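Long-range contacts in gram-negative insecticidal protein (Chromobacterium piscinae, PDB 6FBM), which acts as an insecticidal toxin of the MACPF and beta-tripod families, probably by making pores in membranes of susceptible insects: residues 79-84 against 119-124; 114-119 against 378-383; 312-317 against 521-526; 318-323 against 511-516; 350-355 against 371-376. One frame throughout, in Å; residues are numbered along the deposited sequence.

Contact 1. Residues 79-84 against 119-124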
# COMPACT_ATOMS: atom_id res chain seq x y z
N LYS A 79 21.34 42.36 -16.48
CA LYS A 79 21.71 42.37 -17.90
C LYS A 79 23.10 41.83 -18.15
O LYS A 79 23.46 41.54 -19.29
CB LYS A 79 21.61 43.79 -18.45
CG LYS A 79 20.18 44.30 -18.51
CD LYS A 79 20.18 45.75 -19.04
CE LYS A 79 18.92 46.09 -19.83
NZ LYS A 79 19.18 47.14 -20.85
N GLU A 80 23.88 41.66 -17.07
CA GLU A 80 25.28 41.33 -17.15
C GLU A 80 25.48 40.03 -16.35
O GLU A 80 25.25 40.00 -15.15
CB GLU A 80 26.08 42.54 -16.63
CG GLU A 80 27.54 42.31 -16.23
CD GLU A 80 28.32 41.50 -17.26
OE1 GLU A 80 28.10 41.74 -18.47
OE2 GLU A 80 29.14 40.64 -16.85
N ILE A 81 25.90 38.96 -17.04
CA ILE A 81 26.01 37.62 -16.43
C ILE A 81 26.88 37.59 -15.16
O ILE A 81 26.52 36.92 -14.19
CB ILE A 81 26.49 36.55 -17.44
CG1 ILE A 81 26.31 35.12 -16.91
CG2 ILE A 81 27.96 36.74 -17.81
CD1 ILE A 81 24.87 34.64 -16.92
N GLU A 82 27.99 38.33 -15.16
CA GLU A 82 28.89 38.34 -14.00
C GLU A 82 28.26 39.02 -12.80
O GLU A 82 28.56 38.68 -11.65
CB GLU A 82 30.22 39.03 -14.32
CG GLU A 82 31.03 38.42 -15.46
CD GLU A 82 31.20 36.91 -15.37
OE1 GLU A 82 31.02 36.23 -16.41
OE2 GLU A 82 31.53 36.41 -14.26
N GLU A 83 27.39 40.00 -13.04
CA GLU A 83 26.70 40.67 -11.95
C GLU A 83 25.60 39.73 -11.42
O GLU A 83 25.38 39.65 -10.21
CB GLU A 83 26.13 42.01 -12.41
CG GLU A 83 25.46 42.83 -11.31
CD GLU A 83 24.79 44.07 -11.86
OE1 GLU A 83 23.53 44.09 -11.95
OE2 GLU A 83 25.54 45.02 -12.26
N TYR A 84 24.93 39.02 -12.32
CA TYR A 84 23.97 37.99 -11.91
C TYR A 84 24.61 36.97 -10.96
O TYR A 84 24.06 36.67 -9.91
CB TYR A 84 23.40 37.26 -13.13
CG TYR A 84 22.59 36.05 -12.78
CD1 TYR A 84 21.24 36.15 -12.48
CD2 TYR A 84 23.19 34.79 -12.72
CE1 TYR A 84 20.50 35.02 -12.13
CE2 TYR A 84 22.46 33.67 -12.39
CZ TYR A 84 21.12 33.78 -12.10
OH TYR A 84 20.42 32.65 -11.79
N ILE A 119 21.17 39.72 -23.24
CA ILE A 119 20.28 38.79 -22.56
C ILE A 119 20.19 39.28 -21.12
O ILE A 119 21.20 39.70 -20.51
CB ILE A 119 20.84 37.37 -22.56
CG1 ILE A 119 21.06 36.87 -24.00
CG2 ILE A 119 19.93 36.41 -21.80
CD1 ILE A 119 19.82 36.62 -24.80
N THR A 120 18.98 39.24 -20.59
CA THR A 120 18.77 39.50 -19.18
C THR A 120 18.58 38.15 -18.49
O THR A 120 17.77 37.30 -18.93
CB THR A 120 17.57 40.42 -18.94
OG1 THR A 120 17.80 41.67 -19.62
CG2 THR A 120 17.39 40.67 -17.44
N TYR A 121 19.34 37.97 -17.41
CA TYR A 121 19.36 36.75 -16.65
C TYR A 121 18.55 37.00 -15.39
O TYR A 121 18.86 37.93 -14.63
CB TYR A 121 20.82 36.40 -16.31
CG TYR A 121 21.69 36.31 -17.53
CD1 TYR A 121 21.67 35.19 -18.34
CD2 TYR A 121 22.52 37.37 -17.91
CE1 TYR A 121 22.45 35.10 -19.47
CE2 TYR A 121 23.30 37.31 -19.05
CZ TYR A 121 23.26 36.16 -19.83
OH TYR A 121 24.04 36.08 -20.98
N SER A 122 17.50 36.19 -15.18
CA SER A 122 16.71 36.31 -13.95
C SER A 122 16.58 34.95 -13.30
O SER A 122 16.35 33.93 -13.97
CB SER A 122 15.33 36.89 -14.24
OG SER A 122 14.62 36.11 -15.20
N SER A 123 16.73 34.93 -11.98
CA SER A 123 16.34 33.79 -11.16
C SER A 123 15.26 34.27 -10.22
O SER A 123 15.51 35.13 -9.38
CB SER A 123 17.53 33.27 -10.37
OG SER A 123 17.13 32.38 -9.33
N THR A 124 14.05 33.74 -10.38
CA THR A 124 12.95 34.07 -9.51
C THR A 124 12.69 32.82 -8.67
O THR A 124 12.23 31.82 -9.20
CB THR A 124 11.74 34.48 -10.33
OG1 THR A 124 12.04 35.72 -10.99
CG2 THR A 124 10.54 34.68 -9.45
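Ile-81 sets its terminal methyl squarely over the ring of Tyr-121: CD1 stands 3.4 Å from the ring centroid and 5° off the normal, a CH-pi contact suited to a long branched aliphatic chain. With CG1 anti to the backbone N (chi1 -167°), that branch carries CD1 out over the ring. CG2 of Ile-119 covers the opposite face nearer the rim, leaving the tyrosine sandwiched between two isoleucines. A second CH-pi contact, off-centre, brings Tyr-121 CB to 4.3 Å from the centroid of the Tyr-84 ring, the two side chains crossing at about a right angle.

Van der Waals contacts extend the interface. Tyr-84 OH reaches 3.3 Å from Ser-123 CB, where a small residue leaves room for the ring end, and Lys-79 CG lies 3.7 Å from Thr-120 OG1.

Polar groups find their partners separately: Tyr-121 OH bonds to Asp-113 O and Ser-123 OG to Arg-125. Glu-80 N-caps its helix, OE2 accepting from Glu-82 N at 3.1 Å.

Helix 81-88, entered directly from strand 64-78, thus packs on strand 120-134, the antiparallel partner of that strand, in the helix-flanked antiparallel sheet characteristic of the MACPF fold.

Contact 2. Residues 114-119 against 378-383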
# COMPACT_ATOMS: atom_id res chain seq x y z
N GLN A 114 24.04 32.13 -21.93
CA GLN A 114 25.06 32.59 -21.00
C GLN A 114 26.10 33.44 -21.71
O GLN A 114 26.53 34.46 -21.19
CB GLN A 114 25.74 31.39 -20.33
CG GLN A 114 24.89 30.65 -19.32
CD GLN A 114 25.55 29.37 -18.85
OE1 GLN A 114 25.00 28.28 -19.02
NE2 GLN A 114 26.75 29.50 -18.28
N GLN A 115 26.48 33.01 -22.90
CA GLN A 115 27.52 33.66 -23.66
C GLN A 115 26.99 34.84 -24.50
O GLN A 115 27.71 35.79 -24.74
CB GLN A 115 28.20 32.66 -24.58
CG GLN A 115 28.79 31.46 -23.88
CD GLN A 115 29.55 30.56 -24.86
OE1 GLN A 115 30.77 30.70 -25.06
NE2 GLN A 115 28.84 29.60 -25.44
N LEU A 116 25.74 34.77 -24.94
CA LEU A 116 25.15 35.90 -25.64
C LEU A 116 25.12 37.17 -24.80
O LEU A 116 25.09 37.13 -23.56
CB LEU A 116 23.75 35.59 -26.17
CG LEU A 116 23.74 34.66 -27.37
CD1 LEU A 116 22.30 34.40 -27.81
CD2 LEU A 116 24.58 35.28 -28.52
N THR A 117 25.10 38.28 -25.49
CA THR A 117 25.03 39.58 -24.89
C THR A 117 23.61 40.08 -25.18
O THR A 117 22.86 39.41 -25.90
CB THR A 117 26.20 40.45 -25.41
OG1 THR A 117 26.43 41.53 -24.52
CG2 THR A 117 25.97 40.98 -26.77
N GLU A 118 23.19 41.18 -24.55
CA GLU A 118 21.79 41.65 -24.64
C GLU A 118 20.73 40.67 -24.08
O GLU A 118 19.53 40.78 -24.41
CB GLU A 118 21.39 41.98 -26.10
CG GLU A 118 22.34 42.88 -26.89
CD GLU A 118 22.43 44.29 -26.35
OE1 GLU A 118 21.71 44.66 -25.38
OE2 GLU A 118 23.26 45.03 -26.93
N ILE A 119 21.17 39.72 -23.24
CA ILE A 119 20.28 38.79 -22.56
C ILE A 119 20.19 39.28 -21.12
O ILE A 119 21.20 39.70 -20.51
CB ILE A 119 20.84 37.37 -22.56
CG1 ILE A 119 21.06 36.87 -24.00
CG2 ILE A 119 19.93 36.41 -21.80
CD1 ILE A 119 19.82 36.62 -24.80
N PHE A 378 21.85 36.71 -33.99
CA PHE A 378 21.33 35.95 -32.85
C PHE A 378 19.91 36.35 -32.44
O PHE A 378 19.42 35.90 -31.41
CB PHE A 378 22.29 36.13 -31.68
CG PHE A 378 23.73 35.89 -32.06
CD1 PHE A 378 24.15 34.62 -32.39
CD2 PHE A 378 24.61 36.93 -32.13
CE1 PHE A 378 25.45 34.38 -32.79
CE2 PHE A 378 25.93 36.72 -32.52
CZ PHE A 378 26.36 35.43 -32.84
N ASP A 379 19.25 37.20 -33.25
CA ASP A 379 17.85 37.56 -33.09
C ASP A 379 17.63 38.13 -31.71
O ASP A 379 16.75 37.70 -30.96
CB ASP A 379 16.95 36.33 -33.35
CG ASP A 379 15.47 36.63 -33.33
OD1 ASP A 379 15.07 37.77 -33.68
OD2 ASP A 379 14.71 35.72 -32.95
N LEU A 380 18.50 39.07 -31.34
CA LEU A 380 18.46 39.72 -30.04
C LEU A 380 17.58 40.95 -29.98
O LEU A 380 17.42 41.50 -28.91
CB LEU A 380 19.87 40.14 -29.66
CG LEU A 380 20.92 39.06 -29.62
CD1 LEU A 380 22.28 39.63 -29.36
CD2 LEU A 380 20.55 38.04 -28.57
N GLY A 381 17.02 41.38 -31.11
CA GLY A 381 16.31 42.66 -31.21
C GLY A 381 17.19 43.89 -31.14
O GLY A 381 16.71 44.96 -30.75
N VAL A 382 18.47 43.77 -31.49
CA VAL A 382 19.37 44.95 -31.57
C VAL A 382 19.09 45.87 -32.76
O VAL A 382 19.46 47.05 -32.73
CB VAL A 382 20.86 44.56 -31.59
CG1 VAL A 382 21.27 43.92 -30.28
CG2 VAL A 382 21.20 43.64 -32.73
N LEU A 383 18.50 45.29 -33.81
CA LEU A 383 17.96 46.05 -34.92
C LEU A 383 16.48 46.05 -34.76
O LEU A 383 15.87 45.01 -34.54
CB LEU A 383 18.31 45.38 -36.25
CG LEU A 383 19.81 45.22 -36.54
CD1 LEU A 383 20.01 44.53 -37.87
CD2 LEU A 383 20.54 46.55 -36.48
O HOH W 1 17.54 41.45 -26.03
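Phe-378 opens the contact by presenting one ring face to Leu-116, whose CD2 methyl sits 4.0 Å from the ring centroid and 22° off the normal. This is a CH-pi contact displaced toward the rim, with CD2 nearest CG at 3.7 Å. The leucine, the first residue to leave helical geometry after helix 111-115, divides its two methyls between partners, for CD1 turns instead to Leu-380.

Two residues on, Leu-380 fills the middle of the interface, a place that suits a branched apolar chain. Its CD2 lies 4.1 Å from Leu-116 CD1 and equally far from Ile-119 CD1, while its CD1 rests against Thr-117 O and the aliphatic part of Glu-118. Its own carbonyl is bridged by water: one water molecule donates to Leu-380 O (2.9 Å) and to Glu-118 O (2.7 Å), joining two acceptors that could not bond each other.

Gly-381, at positive phi, leads to Val-382, which lays CG1 3.7 Å from Glu-118 CG. The bend in the glutamate chain (chi2 -66°) lets its methylenes pack here while OE2 bonds to Ser-443 OG.

Lys-188 NZ adds a tie to Asp-379 O, but between the two segments themselves there is methyl packing, a CH-pi contact and one bridging water, which probably constrain exact alignment less than direct hydrogen bonds would.

Contact 3. Residues 312-317 against 521-526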
# COMPACT_ATOMS: atom_id res chain seq x y z
N PRO A 312 32.61 33.46 -21.15
CA PRO A 312 32.92 34.06 -22.45
C PRO A 312 31.68 34.70 -23.10
O PRO A 312 30.60 34.10 -23.07
CB PRO A 312 33.46 32.88 -23.27
CG PRO A 312 33.00 31.64 -22.58
CD PRO A 312 32.93 32.01 -21.12
N LYS A 313 31.85 35.90 -23.67
CA LYS A 313 30.74 36.65 -24.25
C LYS A 313 30.90 36.84 -25.75
O LYS A 313 32.01 37.01 -26.24
CB LYS A 313 30.62 38.02 -23.57
CG LYS A 313 30.45 38.00 -22.07
CD LYS A 313 29.24 37.20 -21.63
CE LYS A 313 27.92 37.70 -22.23
NZ LYS A 313 26.73 37.28 -21.45
N VAL A 314 29.77 36.81 -26.45
CA VAL A 314 29.67 37.17 -27.86
C VAL A 314 29.21 38.62 -27.85
O VAL A 314 28.03 38.90 -27.75
CB VAL A 314 28.65 36.27 -28.59
CG1 VAL A 314 28.37 36.78 -29.99
CG2 VAL A 314 29.16 34.85 -28.64
N ASP A 315 30.17 39.54 -27.93
CA ASP A 315 29.90 40.97 -28.08
C ASP A 315 29.58 41.37 -29.53
O ASP A 315 28.85 42.34 -29.76
CB ASP A 315 31.10 41.77 -27.57
CG ASP A 315 31.33 41.59 -26.08
OD1 ASP A 315 30.40 41.85 -25.30
OD2 ASP A 315 32.45 41.22 -25.72
N LYS A 316 30.11 40.61 -30.49
CA LYS A 316 29.95 40.91 -31.89
C LYS A 316 28.60 40.34 -32.34
O LYS A 316 28.51 39.17 -32.74
CB LYS A 316 31.10 40.30 -32.71
CG LYS A 316 32.52 40.68 -32.27
CD LYS A 316 33.00 41.91 -32.98
CE LYS A 316 34.25 42.54 -32.37
NZ LYS A 316 35.50 42.00 -32.98
N VAL A 317 27.56 41.16 -32.27
CA VAL A 317 26.18 40.68 -32.53
C VAL A 317 25.53 41.16 -33.79
O VAL A 317 24.43 40.72 -34.13
CB VAL A 317 25.25 40.99 -31.34
CG1 VAL A 317 25.70 40.21 -30.13
CG2 VAL A 317 25.19 42.51 -31.04
N SER A 521 34.99 33.12 -37.34
CA SER A 521 36.19 32.96 -36.52
C SER A 521 35.90 33.19 -35.03
O SER A 521 36.30 32.38 -34.18
CB SER A 521 37.30 33.89 -37.03
OG SER A 521 38.43 33.87 -36.18
N MET A 522 35.22 34.30 -34.72
CA MET A 522 34.79 34.63 -33.34
C MET A 522 33.91 33.53 -32.75
O MET A 522 34.15 33.10 -31.63
CB MET A 522 34.06 35.98 -33.34
CG MET A 522 33.65 36.54 -31.98
SD MET A 522 32.18 35.80 -31.24
CE MET A 522 30.97 35.89 -32.55
N LEU A 523 32.92 33.06 -33.51
CA LEU A 523 32.02 31.99 -33.06
C LEU A 523 32.65 30.61 -32.87
O LEU A 523 32.17 29.83 -32.03
CB LEU A 523 30.84 31.81 -34.02
CG LEU A 523 29.66 32.77 -33.97
CD1 LEU A 523 28.55 32.29 -34.89
CD2 LEU A 523 29.14 32.93 -32.55
N SER A 524 33.69 30.30 -33.66
CA SER A 524 34.37 29.00 -33.55
C SER A 524 35.11 28.85 -32.21
O SER A 524 35.43 27.73 -31.83
CB SER A 524 35.34 28.78 -34.73
OG SER A 524 36.56 29.50 -34.52
N GLN A 525 35.37 29.95 -31.50
CA GLN A 525 35.94 29.94 -30.14
C GLN A 525 34.86 29.95 -29.00
O GLN A 525 35.20 30.29 -27.85
CB GLN A 525 36.87 31.13 -29.95
CG GLN A 525 37.86 31.36 -31.08
CD GLN A 525 38.86 32.45 -30.69
OE1 GLN A 525 38.81 33.61 -31.17
NE2 GLN A 525 39.79 32.10 -29.81
N HIS A 526 33.61 29.61 -29.32
CA HIS A 526 32.52 29.57 -28.33
C HIS A 526 31.83 28.21 -28.48
O HIS A 526 31.31 27.88 -29.54
CB HIS A 526 31.50 30.71 -28.53
CG HIS A 526 31.99 32.06 -28.09
ND1 HIS A 526 31.87 32.52 -26.80
CD2 HIS A 526 32.56 33.08 -28.78
CE1 HIS A 526 32.40 33.74 -26.72
NE2 HIS A 526 32.82 34.09 -27.91
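His-526, Val-314 and Met-522 bury most of the surface where the C-terminal end of helix 516-524 packs on an irregular linker, the stretch that runs from the helical region ending at 304 into strand 318-321. The helix is closing here: His-526 N still bonds to Leu-523 O at 3.1 Å, and the His-526 side chain starts toward the linker.

Val-314 meets that ring from above. Its CG2 methyl lies 3.8 Å from the His-526 ring centroid and 6° off the normal, over the centre of the face, so a compact beta-branched residue serves as a CH-pi donor. Pro-312 CB approaches the same imidazole obliquely, 3.7 Å from CE1, and Lys-313 O also comes close to CE1, though no hydrogen bond spans the segments. What fixes the ring's rotation is probably the bond from its ND1 to Gln-115 OE1, which ties the helix end to a third part of the chain.

The other methyl of Val-314, CG1, faces Met-522, with CE 3.8 Å away. Anti placement of CG relative to the backbone N (chi1 -175°), followed by bends at chi2 and chi3, folds the flexible thioether back on the valine, and the two side chains cross at about a right angle. Leu-523 adds a looser contact, its CD2 4.4 Å from Val-314 CG2.

Lys-313 starts away from the helix, and its NZ donates to the carbonyl oxygens of Gln-114 and Leu-116 at the end of helix 111-115.

Contact 4. Residues 318-323 against 511-516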
# COMPACT_ATOMS: atom_id res chain seq x y z
N LEU A 318 26.21 42.05 -34.51
CA LEU A 318 25.75 42.50 -35.81
C LEU A 318 26.66 41.92 -36.86
O LEU A 318 27.86 42.13 -36.84
CB LEU A 318 25.73 44.01 -35.87
CG LEU A 318 24.68 44.70 -35.00
CD1 LEU A 318 24.82 46.22 -35.04
CD2 LEU A 318 23.27 44.29 -35.40
N LEU A 319 26.06 41.19 -37.78
CA LEU A 319 26.75 40.64 -38.91
C LEU A 319 26.69 41.69 -40.00
O LEU A 319 25.61 42.02 -40.49
CB LEU A 319 26.03 39.37 -39.33
CG LEU A 319 26.59 38.48 -40.44
CD1 LEU A 319 28.00 38.03 -40.14
CD2 LEU A 319 25.65 37.31 -40.64
N MET A 320 27.86 42.20 -40.38
CA MET A 320 27.99 43.23 -41.41
C MET A 320 28.33 42.67 -42.80
O MET A 320 29.15 41.75 -42.96
CB MET A 320 29.07 44.23 -41.02
CG MET A 320 29.08 45.47 -41.86
SD MET A 320 30.18 46.73 -41.18
CE MET A 320 31.79 45.94 -41.34
N ASP A 321 27.70 43.25 -43.80
CA ASP A 321 28.13 43.13 -45.18
C ASP A 321 28.48 44.56 -45.61
O ASP A 321 27.59 45.40 -45.78
CB ASP A 321 27.00 42.52 -46.00
CG ASP A 321 27.31 42.47 -47.48
OD1 ASP A 321 28.36 43.00 -47.88
OD2 ASP A 321 26.47 41.97 -48.24
N ALA A 322 29.78 44.84 -45.74
CA ALA A 322 30.27 46.20 -46.00
C ALA A 322 30.19 46.61 -47.46
O ALA A 322 30.28 47.81 -47.76
CB ALA A 322 31.70 46.38 -45.48
N ARG A 323 30.03 45.65 -48.39
CA ARG A 323 29.99 45.94 -49.82
C ARG A 323 28.74 45.33 -50.47
O ARG A 323 28.84 44.49 -51.38
CB ARG A 323 31.26 45.41 -50.54
CG ARG A 323 32.64 45.85 -50.01
CD ARG A 323 33.68 44.96 -50.69
NE ARG A 323 35.07 45.25 -50.31
CZ ARG A 323 35.67 44.89 -49.16
NH1 ARG A 323 35.03 44.23 -48.20
NH2 ARG A 323 36.97 45.21 -48.98
N SER A 511 33.23 47.26 -31.81
CA SER A 511 33.10 46.09 -30.94
C SER A 511 31.82 45.28 -31.13
O SER A 511 31.79 44.11 -30.76
CB SER A 511 33.29 46.47 -29.46
OG SER A 511 32.42 47.51 -29.07
N ALA A 512 30.77 45.89 -31.72
CA ALA A 512 29.47 45.23 -31.93
C ALA A 512 29.33 44.57 -33.29
O ALA A 512 28.33 43.88 -33.57
CB ALA A 512 28.34 46.23 -31.72
N ILE A 513 30.36 44.74 -34.13
CA ILE A 513 30.26 44.47 -35.55
C ILE A 513 31.29 43.44 -36.03
O ILE A 513 32.43 43.43 -35.56
CB ILE A 513 30.42 45.81 -36.28
CG1 ILE A 513 29.04 46.36 -36.57
CG2 ILE A 513 31.27 45.74 -37.56
CD1 ILE A 513 29.07 47.84 -36.85
N ALA A 514 30.88 42.61 -36.98
CA ALA A 514 31.83 41.71 -37.60
C ALA A 514 31.35 41.32 -38.97
O ALA A 514 30.13 41.21 -39.19
CB ALA A 514 32.05 40.46 -36.76
N SER A 515 32.31 41.12 -39.88
CA SER A 515 32.03 40.60 -41.21
C SER A 515 31.73 39.11 -41.14
O SER A 515 31.99 38.49 -40.11
CB SER A 515 33.22 40.83 -42.15
OG SER A 515 34.36 40.13 -41.67
N MET A 516 31.22 38.54 -42.23
CA MET A 516 30.97 37.11 -42.33
C MET A 516 32.13 36.29 -41.79
O MET A 516 31.95 35.46 -40.91
CB MET A 516 30.65 36.69 -43.76
CG MET A 516 30.10 35.26 -43.88
SD MET A 516 28.52 34.92 -42.99
CE MET A 516 28.52 33.13 -42.74
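Leu-318 begins the pairing by donating its N to Ala-512 O (3.0 Å), and its carbonyl oxygen then accepts from Ala-514 N at 3.1 Å. The third bond, Met-320 N to Ala-514 O, is short at 2.7 Å and almost straight at the hydrogen (177°). Ala-514 thus bonds through N and O to Leu-318 and Met-320, the residues flanking Leu-319, as in parallel pairing. Weaker CA-H...O contacts supplement these bonds: Ile-513 CA to Leu-318 O and Leu-319 CA to Ala-514 O (3.4 Å).

Leu-319 and Asp-321 turn their backbone polar groups the opposite way, to Lys-375 and Ile-373. Beyond the strand, Asp-321 OD1 accepts from Arg-323 N at 3.2 Å, an Asx turn that suits aspartate to the strand's end. Ser-515 serves as N-cap of the next helix through OG, while its N bonds to Glu-518 OE1, consistent with a capping box.

Side chains pack on both faces. Beside Leu-318, Met-320 bends at chi3 (65°) to bring CE 3.8 Å from Ile-513 CG2; on the face of Ala-514, Leu-319 CD1 reaches 3.8 Å from Met-516 CA. The small Ala-514 shares this face with Leu-319.

Strand 513-515 is outermost in the four-stranded mixed sheet and runs on directly into helix 516-524, whereas strand 318-321 lies inside, with strand 373-376 along its other edge.

Contact 5. Residues 350-355 against 371-376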
# COMPACT_ATOMS: atom_id res chain seq x y z
N ASN A 350 17.87 38.45 -46.94
CA ASN A 350 18.29 37.44 -45.95
C ASN A 350 18.43 38.01 -44.55
O ASN A 350 19.38 37.68 -43.83
CB ASN A 350 19.65 36.80 -46.34
CG ASN A 350 19.63 36.17 -47.71
OD1 ASN A 350 18.56 35.79 -48.25
ND2 ASN A 350 20.84 36.04 -48.31
N GLY A 351 17.51 38.90 -44.17
CA GLY A 351 17.55 39.51 -42.85
C GLY A 351 18.64 40.56 -42.61
O GLY A 351 18.82 41.02 -41.46
N TYR A 352 19.35 40.97 -43.67
CA TYR A 352 20.27 42.10 -43.56
C TYR A 352 19.47 43.38 -43.72
O TYR A 352 18.49 43.42 -44.45
CB TYR A 352 21.34 42.04 -44.63
CG TYR A 352 22.47 41.09 -44.32
CD1 TYR A 352 22.40 39.75 -44.70
CD2 TYR A 352 23.61 41.55 -43.70
CE1 TYR A 352 23.43 38.88 -44.44
CE2 TYR A 352 24.66 40.70 -43.44
CZ TYR A 352 24.57 39.36 -43.80
OH TYR A 352 25.62 38.51 -43.53
N LYS A 353 19.89 44.42 -43.01
CA LYS A 353 19.10 45.65 -42.90
C LYS A 353 19.91 46.90 -43.22
O LYS A 353 21.09 46.98 -42.92
CB LYS A 353 18.50 45.75 -41.51
CG LYS A 353 17.73 44.52 -41.03
CD LYS A 353 16.45 44.26 -41.84
CE LYS A 353 15.82 42.93 -41.46
NZ LYS A 353 14.39 42.90 -41.87
N MET A 354 19.23 47.86 -43.83
CA MET A 354 19.78 49.18 -44.15
C MET A 354 19.78 50.04 -42.92
O MET A 354 18.80 50.01 -42.15
CB MET A 354 18.92 49.86 -45.22
CG MET A 354 19.34 51.27 -45.60
SD MET A 354 18.24 51.83 -46.88
CE MET A 354 18.71 53.56 -46.95
N VAL A 355 20.87 50.80 -42.74
CA VAL A 355 20.94 51.80 -41.66
C VAL A 355 21.09 53.25 -42.14
O VAL A 355 20.96 54.19 -41.34
CB VAL A 355 22.07 51.47 -40.69
CG1 VAL A 355 21.75 50.16 -40.00
CG2 VAL A 355 23.42 51.42 -41.38
N ALA A 371 27.39 51.67 -48.53
CA ALA A 371 26.76 51.78 -47.22
C ALA A 371 26.59 50.37 -46.70
O ALA A 371 25.96 49.55 -47.33
CB ALA A 371 25.40 52.46 -47.32
N PRO A 372 27.14 50.09 -45.51
CA PRO A 372 27.00 48.75 -44.99
C PRO A 372 25.55 48.39 -44.60
O PRO A 372 24.71 49.28 -44.33
CB PRO A 372 27.93 48.75 -43.79
CG PRO A 372 27.96 50.15 -43.32
CD PRO A 372 27.75 51.02 -44.51
N ILE A 373 25.27 47.10 -44.61
CA ILE A 373 24.03 46.54 -44.11
C ILE A 373 24.36 45.54 -43.01
O ILE A 373 25.44 44.98 -42.98
CB ILE A 373 23.15 45.92 -45.23
CG1 ILE A 373 23.88 44.84 -46.01
CG2 ILE A 373 22.69 47.04 -46.15
CD1 ILE A 373 23.07 44.22 -47.13
N PHE A 374 23.45 45.40 -42.06
CA PHE A 374 23.69 44.65 -40.84
C PHE A 374 22.56 43.68 -40.58
O PHE A 374 21.41 43.96 -40.91
CB PHE A 374 23.83 45.59 -39.66
CG PHE A 374 24.96 46.57 -39.80
CD1 PHE A 374 26.23 46.23 -39.37
CD2 PHE A 374 24.76 47.81 -40.32
CE1 PHE A 374 27.28 47.13 -39.48
CE2 PHE A 374 25.81 48.72 -40.43
CZ PHE A 374 27.07 48.39 -39.99
N LYS A 375 22.91 42.53 -40.04
CA LYS A 375 21.95 41.49 -39.73
C LYS A 375 22.00 41.17 -38.24
O LYS A 375 23.07 41.01 -37.66
CB LYS A 375 22.24 40.25 -40.56
CG LYS A 375 21.39 39.06 -40.16
CD LYS A 375 21.48 37.93 -41.19
CE LYS A 375 20.68 36.72 -40.74
NZ LYS A 375 20.25 35.92 -41.92
N ASP A 376 20.82 41.06 -37.64
CA ASP A 376 20.68 40.66 -36.25
C ASP A 376 20.82 39.13 -36.17
O ASP A 376 19.84 38.40 -36.16
CB ASP A 376 19.31 41.14 -35.73
CG ASP A 376 19.21 41.11 -34.20
OD1 ASP A 376 20.06 40.46 -33.54
OD2 ASP A 376 18.29 41.77 -33.67
O HOH W 2 18.45 41.11 -38.82
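Tyr-352 and Lys-375 cross at about a right angle, the lysine passing over one face of the aromatic ring. Its CB is 3.7 Å from the ring centroid and 14° off the normal, a CH-pi contact made by the aliphatic part of the chain and not by the charge. From CG, held anti to the backbone N (chi1 173°), the lysine continues fully extended past Gly-351, and NZ donates to Asn-350 O at 2.7 Å. A long straight chain suits this place, because its aliphatic part covers the ring face while NZ reaches a loop carbonyl. A side chain on Gly-351, which has positive phi, would point close to NZ, so glycine suits the place.

On the same face Ile-373 places CD1 3.7 Å from Tyr-352 CB. On the other face Phe-374 is met at its edge, in the plane of the ring, by Val-355, whose CG2 stands 3.7 Å from CE2, the valine lying crosswise to the phenylalanine.

The backbones are joined through one hydrogen-bonded pair: Lys-353 N to Phe-374 O (2.6 Å) and Phe-374 N to Lys-353 O (3.0 Å). Where the strands part, a water donates to Gly-351 O and accepts from Asp-376 N.

This is a short, twisted antiparallel pairing, weakly bonded strand 352-354 forming one edge of a four-stranded mixed sheet in the beta-rich C-terminal part, probably belonging to the beta-tripod.

In the fold
Contact 1 is buried near the chain's centre within the MAC/Perforin part and relies on aromatic and aliphatic packing; contact 4 is also buried, though far from that centre, contacts 2 and 5 are partly buried, and contact 3 is the surface one. Contacts 4 and 5 share one sheet: strands 318-321 and 373-376 are neighbours, joined by bonds such as Asp-321 N to Ile-373 O. Backbone hydrogen bonds join the strands there, with side-chain packing added, whereas contacts 1, 2 and 3 have no direct hydrogen bond between their paired segments. Ile-119 belongs to contacts 1 and 2, and contact 5 is nested within the chain loops closed by contacts 2, 3 and 4.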